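Local coordinates for MaoC family protein (Mycobacterium tuberculosis H37Rv, PDB 3KHP), which probably dehydrates (3R)-3-hydroxyacyl thioesters to the corresponding trans-2-enoyl thioesters, as in MaoC-type hydratases of the hot-dog fold, at residues A115-I127 / I137-S149. Sequence-based numbering, arbitrary orientation.
Sequences AGKLSVVTEVADI and IVVLRGRGCDPES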
ATOM      1  N   ALA A 115      13.887   7.601  -4.175  1.00 21.10           N
ATOM      2  CA  ALA A 115      14.363   7.578  -2.798  1.00 22.05           C
ATOM      3  C   ALA A 115      15.047   8.916  -2.536  1.00 22.65           C
ATOM      4  O   ALA A 115      15.791   9.399  -3.395  1.00 23.22           O
ATOM      5  CB  ALA A 115      15.379   6.471  -2.583  1.00 21.12           C
ATOM      6  N   GLY A 116      14.839   9.480  -1.354  1.00 23.07           N
ATOM      7  CA  GLY A 116      15.504  10.713  -0.978  1.00 24.49           C
ATOM      8  C   GLY A 116      15.105  11.288   0.368  1.00 25.45           C
ATOM      9  O   GLY A 116      14.514  10.613   1.212  1.00 24.99           O
ATOM     10  N   LYS A 117      15.428  12.562   0.537  1.00 26.49           N
ATOM     11  CA  LYS A 117      15.176  13.307   1.756  1.00 27.13           C
ATOM     12  C   LYS A 117      14.772  14.729   1.387  1.00 26.58           C
ATOM     13  O   LYS A 117      15.268  15.287   0.389  1.00 25.80           O
ATOM     14  CB  LYS A 117      16.431  13.414   2.610  1.00 28.18           C
ATOM     15  CG  LYS A 117      17.305  12.170   2.684  1.00 32.52           C
ATOM     16  CD  LYS A 117      18.474  12.391   3.674  1.00 36.78           C
ATOM     17  CE  LYS A 117      19.219  11.077   4.009  1.00 39.90           C
ATOM     18  NZ  LYS A 117      19.143  10.054   2.895  1.00 42.05           N
ATOM     19  N   LEU A 118      13.889  15.316   2.203  1.00 25.93           N
ATOM     20  CA  LEU A 118      13.649  16.756   2.133  1.00 25.28           C
ATOM     21  C   LEU A 118      13.596  17.380   3.522  1.00 24.54           C
ATOM     22  O   LEU A 118      13.160  16.764   4.476  1.00 24.02           O
ATOM     23  CB  LEU A 118      12.356  17.081   1.401  1.00 24.88           C
ATOM     24  CG  LEU A 118      12.230  16.873  -0.079  1.00 25.06           C
ATOM     25  CD1 LEU A 118      10.754  17.113  -0.451  1.00 22.66           C
ATOM     26  CD2 LEU A 118      13.193  17.788  -0.854  1.00 23.40           C
ATOM     27  N   SER A 119      14.065  18.616   3.583  1.00 24.29           N
ATOM     28  CA  SER A 119      14.000  19.475   4.734  1.00 24.37           C
ATOM     29  C   SER A 119      12.778  20.326   4.494  1.00 23.79           C
ATOM     30  O   SER A 119      12.754  21.124   3.553  1.00 23.76           O
ATOM     31  CB  SER A 119      15.253  20.372   4.759  1.00 25.39           C
ATOM     32  OG  SER A 119      15.133  21.408   5.721  1.00 27.62           O
ATOM     33  N   VAL A 120      11.757  20.127   5.315  1.00 22.87           N
ATOM     34  CA  VAL A 120      10.467  20.713   5.084  1.00 22.48           C
ATOM     35  C   VAL A 120      10.160  21.722   6.195  1.00 22.73           C
ATOM     36  O   VAL A 120      10.297  21.423   7.369  1.00 21.30           O
ATOM     37  CB  VAL A 120       9.374  19.634   5.011  1.00 22.60           C
ATOM     38  CG1 VAL A 120       8.022  20.250   4.773  1.00 20.55           C
ATOM     39  CG2 VAL A 120       9.702  18.627   3.899  1.00 22.14           C
ATOM     40  N   VAL A 121       9.778  22.923   5.782  1.00 23.28           N
ATOM     41  CA  VAL A 121       9.338  23.972   6.675  1.00 24.17           C
ATOM     42  C   VAL A 121       7.949  24.347   6.261  1.00 24.47           C
ATOM     43  O   VAL A 121       7.661  24.397   5.071  1.00 23.85           O
ATOM     44  CB  VAL A 121      10.250  25.216   6.574  1.00 24.98           C
ATOM     45  CG1 VAL A 121       9.597  26.429   7.255  1.00 24.41           C
ATOM     46  CG2 VAL A 121      11.675  24.890   7.128  1.00 23.38           C
ATOM     47  N   THR A 122       7.079  24.589   7.239  1.00 25.04           N
ATOM     48  CA  THR A 122       5.714  25.004   6.946  1.00 26.02           C
ATOM     49  C   THR A 122       5.346  26.360   7.571  1.00 27.33           C
ATOM     50  O   THR A 122       6.050  26.914   8.431  1.00 26.89           O
ATOM     51  CB  THR A 122       4.696  23.962   7.433  1.00 26.02           C
ATOM     52  OG1 THR A 122       4.646  23.988   8.855  1.00 24.78           O
ATOM     53  CG2 THR A 122       5.077  22.569   6.969  1.00 26.17           C
ATOM     54  N   GLU A 123       4.202  26.873   7.148  1.00 28.53           N
ATOM     55  CA  GLU A 123       3.852  28.233   7.459  1.00 29.70           C
ATOM     56  C   GLU A 123       2.367  28.513   7.356  1.00 28.94           C
ATOM     57  O   GLU A 123       1.686  28.040   6.451  1.00 27.75           O
ATOM     58  CB  GLU A 123       4.565  29.130   6.471  1.00 30.39           C
ATOM     59  CG  GLU A 123       4.360  30.598   6.756  1.00 34.70           C
ATOM     60  CD  GLU A 123       5.048  31.481   5.742  1.00 40.37           C
ATOM     61  OE1 GLU A 123       5.807  30.947   4.849  1.00 42.77           O
ATOM     62  OE2 GLU A 123       4.803  32.703   5.856  1.00 41.39           O
ATOM     63  N   VAL A 124       1.881  29.330   8.264  1.00 28.85           N
ATOM     64  CA  VAL A 124       0.522  29.821   8.170  1.00 29.58           C
ATOM     65  C   VAL A 124       0.526  30.929   7.140  1.00 30.15           C
ATOM     66  O   VAL A 124       1.033  32.014   7.393  1.00 30.39           O
ATOM     67  CB  VAL A 124       0.012  30.344   9.535  1.00 29.65           C
ATOM     68  CG1 VAL A 124      -1.435  30.755   9.428  1.00 28.01           C
ATOM     69  CG2 VAL A 124       0.224  29.300  10.596  1.00 26.98           C
ATOM     70  N   ALA A 125       0.003  30.633   5.959  1.00 30.72           N
ATOM     71  CA  ALA A 125       0.052  31.563   4.856  1.00 31.25           C
ATOM     72  C   ALA A 125      -1.001  32.618   5.016  1.00 31.31           C
ATOM     73  O   ALA A 125      -0.773  33.765   4.677  1.00 31.19           O
ATOM     74  CB  ALA A 125      -0.154  30.858   3.507  1.00 31.25           C
ATOM     75  N   ASP A 126      -2.172  32.216   5.477  1.00 31.30           N
ATOM     76  CA  ASP A 126      -3.292  33.135   5.538  1.00 31.40           C
ATOM     77  C   ASP A 126      -4.348  32.586   6.466  1.00 30.87           C
ATOM     78  O   ASP A 126      -4.456  31.356   6.658  1.00 30.20           O
ATOM     79  CB  ASP A 126      -3.878  33.421   4.152  1.00 31.12           C
ATOM     80  CG  ASP A 126      -4.667  34.739   4.098  1.00 33.18           C
ATOM     81  OD1 ASP A 126      -4.552  35.548   5.047  1.00 35.87           O
ATOM     82  OD2 ASP A 126      -5.404  34.989   3.107  1.00 33.36           O
ATOM     83  N   ILE A 127      -5.057  33.529   7.098  1.00 29.82           N
ATOM     84  CA  ILE A 127      -6.231  33.249   7.911  1.00 29.23           C
ATOM     85  C   ILE A 127      -7.326  34.254   7.549  1.00 29.63           C
ATOM     86  O   ILE A 127      -7.096  35.469   7.546  1.00 29.56           O
ATOM     87  CB  ILE A 127      -5.943  33.281   9.417  1.00 28.61           C
ATOM     88  CG1 ILE A 127      -4.783  32.358   9.773  1.00 27.19           C
ATOM     89  CG2 ILE A 127      -7.157  32.830  10.175  1.00 26.69           C
ATOM     90  CD1 ILE A 127      -4.719  32.023  11.234  1.00 24.35           C
ATOM     91  N   ILE A 137     -11.286  30.356   7.120  1.00 29.28           N
ATOM     92  CA  ILE A 137     -10.380  29.764   6.150  1.00 28.95           C
ATOM     93  C   ILE A 137      -8.920  29.826   6.630  1.00 28.46           C
ATOM     94  O   ILE A 137      -8.407  30.909   6.925  1.00 29.04           O
ATOM     95  CB  ILE A 137     -10.432  30.512   4.788  1.00 28.75           C
ATOM     96  CG1 ILE A 137     -11.838  30.485   4.175  1.00 29.35           C
ATOM     97  CG2 ILE A 137      -9.425  29.907   3.794  1.00 27.90           C
ATOM     98  CD1 ILE A 137     -11.881  31.170   2.820  1.00 28.56           C
ATOM     99  N   VAL A 138      -8.246  28.681   6.675  1.00 27.17           N
ATOM    100  CA  VAL A 138      -6.858  28.620   7.081  1.00 26.04           C
ATOM    101  C   VAL A 138      -5.999  28.084   5.919  1.00 26.51           C
ATOM    102  O   VAL A 138      -6.353  27.074   5.314  1.00 26.20           O
ATOM    103  CB  VAL A 138      -6.705  27.725   8.256  1.00 25.00           C
ATOM    104  CG1 VAL A 138      -5.249  27.637   8.651  1.00 23.60           C
ATOM    105  CG2 VAL A 138      -7.508  28.254   9.382  1.00 24.61           C
ATOM    106  N   VAL A 139      -4.896  28.771   5.611  1.00 26.66           N
ATOM    107  CA  VAL A 139      -4.014  28.382   4.506  1.00 26.55           C
ATOM    108  C   VAL A 139      -2.618  28.074   5.011  1.00 26.15           C
ATOM    109  O   VAL A 139      -1.962  28.913   5.609  1.00 25.89           O
ATOM    110  CB  VAL A 139      -3.990  29.427   3.372  1.00 26.37           C
ATOM    111  CG1 VAL A 139      -3.188  28.905   2.158  1.00 26.07           C
ATOM    112  CG2 VAL A 139      -5.382  29.729   2.947  1.00 25.27           C
ATOM    113  N   LEU A 140      -2.194  26.838   4.784  1.00 25.90           N
ATOM    114  CA  LEU A 140      -0.907  26.348   5.237  1.00 25.75           C
ATOM    115  C   LEU A 140      -0.021  26.081   4.014  1.00 25.58           C
ATOM    116  O   LEU A 140      -0.493  25.606   3.006  1.00 24.75           O
ATOM    117  CB  LEU A 140      -1.093  25.104   6.102  1.00 25.94           C
ATOM    118  CG  LEU A 140      -2.189  25.208   7.179  1.00 26.53           C
ATOM    119  CD1 LEU A 140      -2.399  23.866   7.882  1.00 26.05           C
ATOM    120  CD2 LEU A 140      -1.869  26.304   8.192  1.00 26.39           C
ATOM    121  N   ARG A 141       1.255  26.425   4.095  1.00 25.58           N
ATOM    122  CA  ARG A 141       2.117  26.368   2.944  1.00 26.29           C
ATOM    123  C   ARG A 141       3.323  25.613   3.344  1.00 25.10           C
ATOM    124  O   ARG A 141       3.888  25.923   4.367  1.00 24.80           O
ATOM    125  CB  ARG A 141       2.566  27.756   2.487  1.00 27.54           C
ATOM    126  CG  ARG A 141       3.555  27.694   1.307  1.00 31.50           C
ATOM    127  CD  ARG A 141       4.385  28.940   1.139  1.00 37.36           C
ATOM    128  NE  ARG A 141       3.602  30.062   0.666  1.00 41.13           N
ATOM    129  CZ  ARG A 141       3.525  31.256   1.259  1.00 45.23           C
ATOM    130  NH1 ARG A 141       4.189  31.538   2.376  1.00 45.72           N
ATOM    131  NH2 ARG A 141       2.758  32.183   0.707  1.00 47.25           N
ATOM    132  N   GLY A 142       3.727  24.635   2.530  1.00 23.81           N
ATOM    133  CA  GLY A 142       4.910  23.835   2.819  1.00 22.54           C
ATOM    134  C   GLY A 142       5.993  24.065   1.784  1.00 21.37           C
ATOM    135  O   GLY A 142       5.706  24.218   0.640  1.00 20.26           O
ATOM    136  N   ARG A 143       7.235  24.055   2.202  1.00 21.19           N
ATOM    137  CA  ARG A 143       8.363  24.243   1.322  1.00 22.64           C
ATOM    138  C   ARG A 143       9.364  23.174   1.641  1.00 22.29           C
ATOM    139  O   ARG A 143       9.813  23.099   2.794  1.00 21.19           O
ATOM    140  CB  ARG A 143       9.051  25.599   1.540  1.00 22.11           C
ATOM    141  CG  ARG A 143       8.405  26.758   0.865  1.00 25.91           C
ATOM    142  CD  ARG A 143       9.087  28.133   1.321  1.00 29.29           C
ATOM    143  NE  ARG A 143      10.472  28.200   0.865  1.00 27.99           N
ATOM    144  CZ  ARG A 143      10.828  28.510  -0.370  1.00 30.49           C
ATOM    145  NH1 ARG A 143       9.907  28.810  -1.270  1.00 31.76           N
ATOM    146  NH2 ARG A 143      12.111  28.512  -0.712  1.00 32.36           N
ATOM    147  N   GLY A 144       9.739  22.390   0.625  1.00 21.90           N
ATOM    148  CA  GLY A 144      10.719  21.336   0.807  1.00 23.07           C
ATOM    149  C   GLY A 144      11.965  21.523  -0.041  1.00 23.56           C
ATOM    150  O   GLY A 144      11.859  21.661  -1.243  1.00 24.40           O
ATOM    151  N   CYS A 145      13.126  21.460   0.594  1.00 24.20           N
ATOM    152  CA  CYS A 145      14.424  21.686  -0.021  1.00 25.29           C
ATOM    153  C   CYS A 145      15.329  20.475   0.155  1.00 26.02           C
ATOM    154  O   CYS A 145      15.260  19.767   1.175  1.00 25.81           O
ATOM    155  CB  CYS A 145      15.135  22.872   0.670  1.00 26.11           C
ATOM    156  SG  CYS A 145      14.304  24.432   0.468  1.00 24.42           S
ATOM    157  N   ASP A 146      16.210  20.251  -0.817  1.00 27.21           N
ATOM    158  CA  ASP A 146      17.251  19.218  -0.686  1.00 28.19           C
ATOM    159  C   ASP A 146      18.185  19.628   0.454  1.00 29.23           C
ATOM    160  O   ASP A 146      18.765  20.704   0.421  1.00 29.51           O
ATOM    161  CB  ASP A 146      18.022  19.086  -2.011  1.00 28.52           C
ATOM    162  CG  ASP A 146      19.192  18.124  -1.928  1.00 30.48           C
ATOM    163  OD1 ASP A 146      19.007  16.880  -1.853  1.00 32.86           O
ATOM    164  OD2 ASP A 146      20.327  18.629  -1.920  1.00 37.47           O
ATOM    165  N   PRO A 147      18.325  18.787   1.483  1.00 31.03           N
ATOM    166  CA  PRO A 147      19.206  19.080   2.621  1.00 32.53           C
ATOM    167  C   PRO A 147      20.665  19.514   2.305  1.00 33.78           C
ATOM    168  O   PRO A 147      21.221  20.346   3.020  1.00 34.49           O
ATOM    169  CB  PRO A 147      19.246  17.747   3.386  1.00 32.58           C
ATOM    170  CG  PRO A 147      18.006  17.046   2.999  1.00 31.93           C
ATOM    171  CD  PRO A 147      17.698  17.461   1.607  1.00 31.38           C
ATOM    172  N   GLU A 148      21.300  18.942   1.291  1.00 34.79           N
ATOM    173  CA  GLU A 148      22.718  19.264   1.065  1.00 35.55           C
ATOM    174  C   GLU A 148      22.757  20.654   0.424  1.00 35.87           C
ATOM    175  O   GLU A 148      23.307  21.591   1.015  1.00 36.81           O
ATOM    176  CB  GLU A 148      23.446  18.192   0.225  1.00 35.33           C
ATOM    177  N   SER A 149      22.091  20.799  -0.724  1.00 35.68           N
ATOM    178  CA  SER A 149      22.187  22.006  -1.524  1.00 35.25           C
ATOM    179  C   SER A 149      21.309  23.161  -1.066  1.00 34.75           C
ATOM    180  O   SER A 149      21.525  24.295  -1.514  1.00 35.59           O
ATOM    181  CB  SER A 149      21.921  21.693  -3.002  1.00 35.29           C
ATOM    182  OG  SER A 149      20.582  21.285  -3.239  1.00 35.82           O
TER
HETATM  183  O   HOH W   1      16.336  16.011  -2.345  1.00 38.90           O
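The guanidinium of Arg141 takes the Ala125 methyl over one face, set toward the rim, and at its edge, in plane, meets Glu123 OE1. Arg141 NH1 and Glu123 OE1 form a salt bridge at 3.0 Å, whose hydrogen bond is weak and bent, the carboxylate plane being turned 72° from the guanidinium. The two side chains run alongside each other: Glu123 is extended, with CG trans to the backbone N (chi1 -176°), while Arg141 bends at chi3 (-71°) to bring NH1 over to it. A classic beta bulge, shifting the register by one, sets Ala125 beside Asp126, both facing Val139, whose O accepts from Ala125 N at 2.6 Å and, weakly, from Asp126 N; the Ala125 CB also packs on Val139 CG1 (3.9 Å).

Paired backbone bonds run from Ser119–Cys145 to Glu123–Arg141, Glu123 N to Arg141 O being weak. Ser119 N gives Cys145 O an almost straight bond of 2.9 Å. Gly142 and Gly144 sit opposite Thr122 and Val120, and Leu118 CD2 lies against Cys145 O (3.5 Å). Past the ladder, a water links Lys117 O to Asp146 OD1, and Asp146 OD2 accepts from Ser149 N, an Asx motif, and from Ser149 OG.

This hairpin of the MFE-2 hydratase 2 N-terminal domain probably belongs to its hot-dog sheet: strand 36-40 flanks 116-129, and 152-162 flanks 136-145, where Leu140 leans on Leu160.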